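Local atomic coordinates of type VI secretion system-associated protein TagF (Pseudomonas aeruginosa PAO1, PDB entry 2QNU), a protein that is associated with the type VI secretion system and probably helps to control it, although its molecular activity is not established. Residues N23-V26 with E27-A31; E161-T164 with P165-L169. All blocks are in the same frame, centred on the assembly; numbering follows the deposited sequence.

Interaction 1: residues N23-V26 with E27-A31; sequences NTFV and EPWDA
Phe25 and Trp29 stack on successive turns at the start of the alpha helix 23-44, where i to i+4 backbone bonds set the spacing. Three such bonds join the two segments: Glu27 N gives its hydrogen to Asn23 O at 2.9 Å, Trp29 N to Phe25 O, and Asp30 N to Val26 O at 2.7 Å, this last nearly linear. The gap in the series is at Pro28, which has no N-H to offer Thr24 O. Its ring instead puts CG 3.0 Å from Thr24 O, and the helix kinks here. That ring sits as a knob among Asn23, Thr24, Phe25 and Val26.

At the exposed first turn, Asn23 and Glu27 touch without a side-chain hydrogen bond. Asn23 ND2 lies 3.4 Å from Glu27 OE2 at a poor angle, and the amide and carboxylate planes stand 77° apart. Two other polar ends have partners: Trp29 NE1 of the buried indole is hydrogen-bonded to Thr90 OG1, and Asp30 OD1 to Tyr7 OH, both linking the helix to the central sheet.

The aromatic pair is an offset stack, with the Phe25 ring and the five-membered ring of Trp29 having centroids 4.6 Å apart and planes 23° apart. Both side chains set CG opposite the backbone N, which lays them side by side and pointing the same way. Trp29 CB also makes a CH-pi contact over the Phe25 face, and Phe25 CZ comes within 3.2 Å of Trp29 CG.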
# COMPACT_ATOMS: atom_id res chain seq x y z
N ASN B 23 26.21 -10.69 9.66
CA ASN B 23 25.59 -12.02 9.73
C ASN B 23 24.11 -11.99 10.07
O ASN B 23 23.36 -12.93 9.77
CB ASN B 23 26.34 -12.87 10.71
CG ASN B 23 25.86 -14.32 10.73
OD1 ASN B 23 26.00 -15.05 9.75
ND2 ASN B 23 25.33 -14.75 11.89
N THR B 24 23.68 -10.89 10.69
CA THR B 24 22.28 -10.67 11.01
C THR B 24 21.50 -10.80 9.74
O THR B 24 20.38 -11.32 9.71
CB THR B 24 21.99 -9.22 11.60
OG1 THR B 24 22.26 -8.20 10.61
CG2 THR B 24 22.79 -8.98 12.85
N PHE B 25 22.09 -10.30 8.67
CA PHE B 25 21.47 -10.48 7.37
C PHE B 25 21.78 -11.83 6.70
O PHE B 25 20.89 -12.49 6.19
CB PHE B 25 21.87 -9.36 6.44
CG PHE B 25 21.49 -9.65 5.04
CD1 PHE B 25 20.16 -9.58 4.66
CD2 PHE B 25 22.42 -10.09 4.12
CE1 PHE B 25 19.77 -9.88 3.38
CE2 PHE B 25 22.03 -10.41 2.84
CZ PHE B 25 20.71 -10.30 2.47
N VAL B 26 23.07 -12.17 6.66
CA VAL B 26 23.54 -13.31 5.89
C VAL B 26 22.97 -14.65 6.39
O VAL B 26 22.42 -15.41 5.59
CB VAL B 26 25.10 -13.34 5.84
CG1 VAL B 26 25.62 -14.65 5.18
CG2 VAL B 26 25.65 -12.09 5.12
N GLU B 27 23.08 -14.93 7.69
CA GLU B 27 22.53 -16.17 8.25
C GLU B 27 21.10 -16.45 7.74
O GLU B 27 20.87 -17.51 7.11
CB GLU B 27 22.55 -16.18 9.81
CG GLU B 27 23.63 -17.10 10.43
CD GLU B 27 23.48 -17.29 11.98
OE1 GLU B 27 22.45 -16.84 12.55
OE2 GLU B 27 24.39 -17.89 12.63
N PRO B 28 20.12 -15.55 8.02
CA PRO B 28 18.78 -15.79 7.48
C PRO B 28 18.64 -15.74 5.95
O PRO B 28 17.80 -16.41 5.34
CB PRO B 28 17.92 -14.67 8.14
CG PRO B 28 18.91 -13.61 8.53
CD PRO B 28 20.15 -14.36 8.90
N TRP B 29 19.40 -14.87 5.31
CA TRP B 29 19.28 -14.72 3.87
C TRP B 29 19.72 -16.05 3.22
O TRP B 29 18.99 -16.60 2.41
CB TRP B 29 20.11 -13.55 3.37
CG TRP B 29 20.11 -13.41 1.89
CD1 TRP B 29 21.18 -13.64 1.05
CD2 TRP B 29 19.03 -13.01 1.06
NE1 TRP B 29 20.81 -13.41 -0.23
CE2 TRP B 29 19.49 -13.03 -0.26
CE3 TRP B 29 17.69 -12.69 1.30
CZ2 TRP B 29 18.67 -12.71 -1.36
CZ3 TRP B 29 16.87 -12.35 0.22
CH2 TRP B 29 17.37 -12.35 -1.10
N ASP B 30 20.88 -16.55 3.63
CA ASP B 30 21.38 -17.86 3.22
C ASP B 30 20.40 -19.02 3.46
O ASP B 30 20.17 -19.81 2.57
CB ASP B 30 22.68 -18.18 3.96
CG ASP B 30 23.24 -19.58 3.62
OD1 ASP B 30 24.01 -19.72 2.59
OD2 ASP B 30 22.97 -20.53 4.37
N ALA B 31 19.80 -19.08 4.67
CA ALA B 31 18.90 -20.17 5.03
C ALA B 31 17.66 -20.08 4.17
O ALA B 31 17.10 -21.08 3.73
CB ALA B 31 18.57 -20.08 6.48

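Interaction 2: residues E161-T164 with P165-L169; sequences EAVT and PAQRL
Thr164 meets Gln167 through both its hydroxyl and its carbonyl oxygen. Thr164 OG1 accepts from Gln167 N at 3.2 Å, with 150° at the hydrogen; chi1 of 55° places OG1 between the backbone N and the carbonyl carbon, within reach of that N-H. Thr164 O takes a straighter bond from Arg168 N at 2.9 Å and a weak second one from Gln167 N. One residue's two oxygens thus serve two amides of the first turn. Apolar packing is close beside them: Ala162 CB, buried, rests 3.6 Å from Gln167 CB and also meets Arg168 CG. Arg168, buried too, bends at chi3, and Thr164 O lies 3.6 Å from its guanidinium plane, over one face and offset toward the rim. Its NE is hydrogen-bonded to Val105 O of the second subunit, and NH2 forms a salt bridge with Asp109 of that subunit.

The arrangement is a helix N-cap, with Thr164 in the cap position and Pro165 opening helix 165-177. Gln167 reinforces it from the other direction. Its chain is extended beyond CG, running past the Thr164 hydroxyl to bring OE1 2.9 Å from Val163 N, in a nearly linear bond (173°) whose donor stands above the amide's carbonyl plane. The loop before the cap is therefore tied down by a side chain of the helix.

Toward solvent the contact thins. Val163 is exposed and brings CG2 only to 3.7 Å from Gln167 OE1, while Gln167 NE2 stays 3.5 Å from Glu161 O. Glu161 OE2 forms a salt bridge with Arg159 NE.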
# COMPACT_ATOMS: atom_id res chain seq x y z
N GLU B 161 1.31 11.53 9.36
CA GLU B 161 1.43 12.95 9.34
C GLU B 161 1.53 13.45 7.92
O GLU B 161 2.53 13.97 7.50
CB GLU B 161 2.64 13.31 10.19
CG GLU B 161 2.39 13.06 11.70
CD GLU B 161 1.05 13.63 12.21
OE1 GLU B 161 0.69 14.81 11.88
OE2 GLU B 161 0.35 12.89 12.96
N ALA B 162 0.46 13.29 7.18
CA ALA B 162 0.46 13.51 5.74
C ALA B 162 -0.66 14.48 5.48
O ALA B 162 -1.84 14.17 5.75
CB ALA B 162 0.25 12.16 4.98
N VAL B 163 -0.30 15.67 5.02
CA VAL B 163 -1.28 16.72 4.85
C VAL B 163 -1.42 17.16 3.41
O VAL B 163 -2.13 18.13 3.14
CB VAL B 163 -0.98 17.98 5.78
CG1 VAL B 163 -0.63 17.52 7.19
CG2 VAL B 163 0.11 18.84 5.25
N THR B 164 -0.67 16.55 2.50
CA THR B 164 -0.81 16.87 1.08
C THR B 164 -1.12 15.58 0.38
O THR B 164 -0.83 14.56 0.93
CB THR B 164 0.48 17.46 0.46
OG1 THR B 164 1.61 16.58 0.69
CG2 THR B 164 0.75 18.88 1.08
N PRO B 165 -1.69 15.63 -0.84
CA PRO B 165 -1.91 14.43 -1.61
C PRO B 165 -0.63 13.64 -1.86
O PRO B 165 -0.68 12.42 -1.89
CB PRO B 165 -2.47 14.96 -2.93
CG PRO B 165 -3.07 16.29 -2.60
CD PRO B 165 -2.13 16.82 -1.60
N ALA B 166 0.49 14.34 -2.08
CA ALA B 166 1.79 13.68 -2.27
C ALA B 166 2.23 12.88 -1.04
O ALA B 166 2.73 11.77 -1.15
CB ALA B 166 2.93 14.74 -2.65
N GLN B 167 2.01 13.46 0.13
CA GLN B 167 2.40 12.84 1.39
C GLN B 167 1.47 11.67 1.66
O GLN B 167 1.89 10.64 2.15
CB GLN B 167 2.29 13.86 2.53
CG GLN B 167 3.54 14.71 2.75
CD GLN B 167 3.40 15.53 3.97
OE1 GLN B 167 2.39 16.20 4.13
NE2 GLN B 167 4.37 15.44 4.90
N ARG B 168 0.20 11.84 1.33
CA ARG B 168 -0.75 10.71 1.51
C ARG B 168 -0.41 9.54 0.58
O ARG B 168 -0.52 8.36 0.94
CB ARG B 168 -2.22 11.13 1.36
CG ARG B 168 -2.74 12.03 2.50
CD ARG B 168 -4.19 12.26 2.47
NE ARG B 168 -4.73 12.82 1.23
CZ ARG B 168 -4.78 14.12 0.94
NH1 ARG B 168 -4.35 15.04 1.79
NH2 ARG B 168 -5.31 14.52 -0.21
N LEU B 169 -0.00 9.86 -0.65
CA LEU B 169 0.40 8.81 -1.58
C LEU B 169 1.63 8.10 -1.07
O LEU B 169 1.69 6.86 -1.08
CB LEU B 169 0.61 9.38 -3.01
CG LEU B 169 0.72 8.31 -4.12
CD1 LEU B 169 -0.60 7.64 -4.49
CD2 LEU B 169 1.32 8.94 -5.32

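In the fold
Interaction 1 comes first along the chain and interaction 2 much later. Their centres are 36 Å apart and their nearest atoms about 25 Å, so they do not touch. Each occupies the first turns of a helix, 23-44 and 165-177, and both helices are tied to the same seven-stranded antiparallel sheet. Helix 23-44 follows edge strand 18-19 and packs on strand 4-7, whereas helix 165-177 leads into strand 180-185 near the other edge. Interaction 2 lies farther out, about 27 Å from the chain centre against 14 Å for interaction 1, both measured from the contact centres. Interaction 1 packs within its own chain, and interaction 2 lies where the two subunits of the assembly meet.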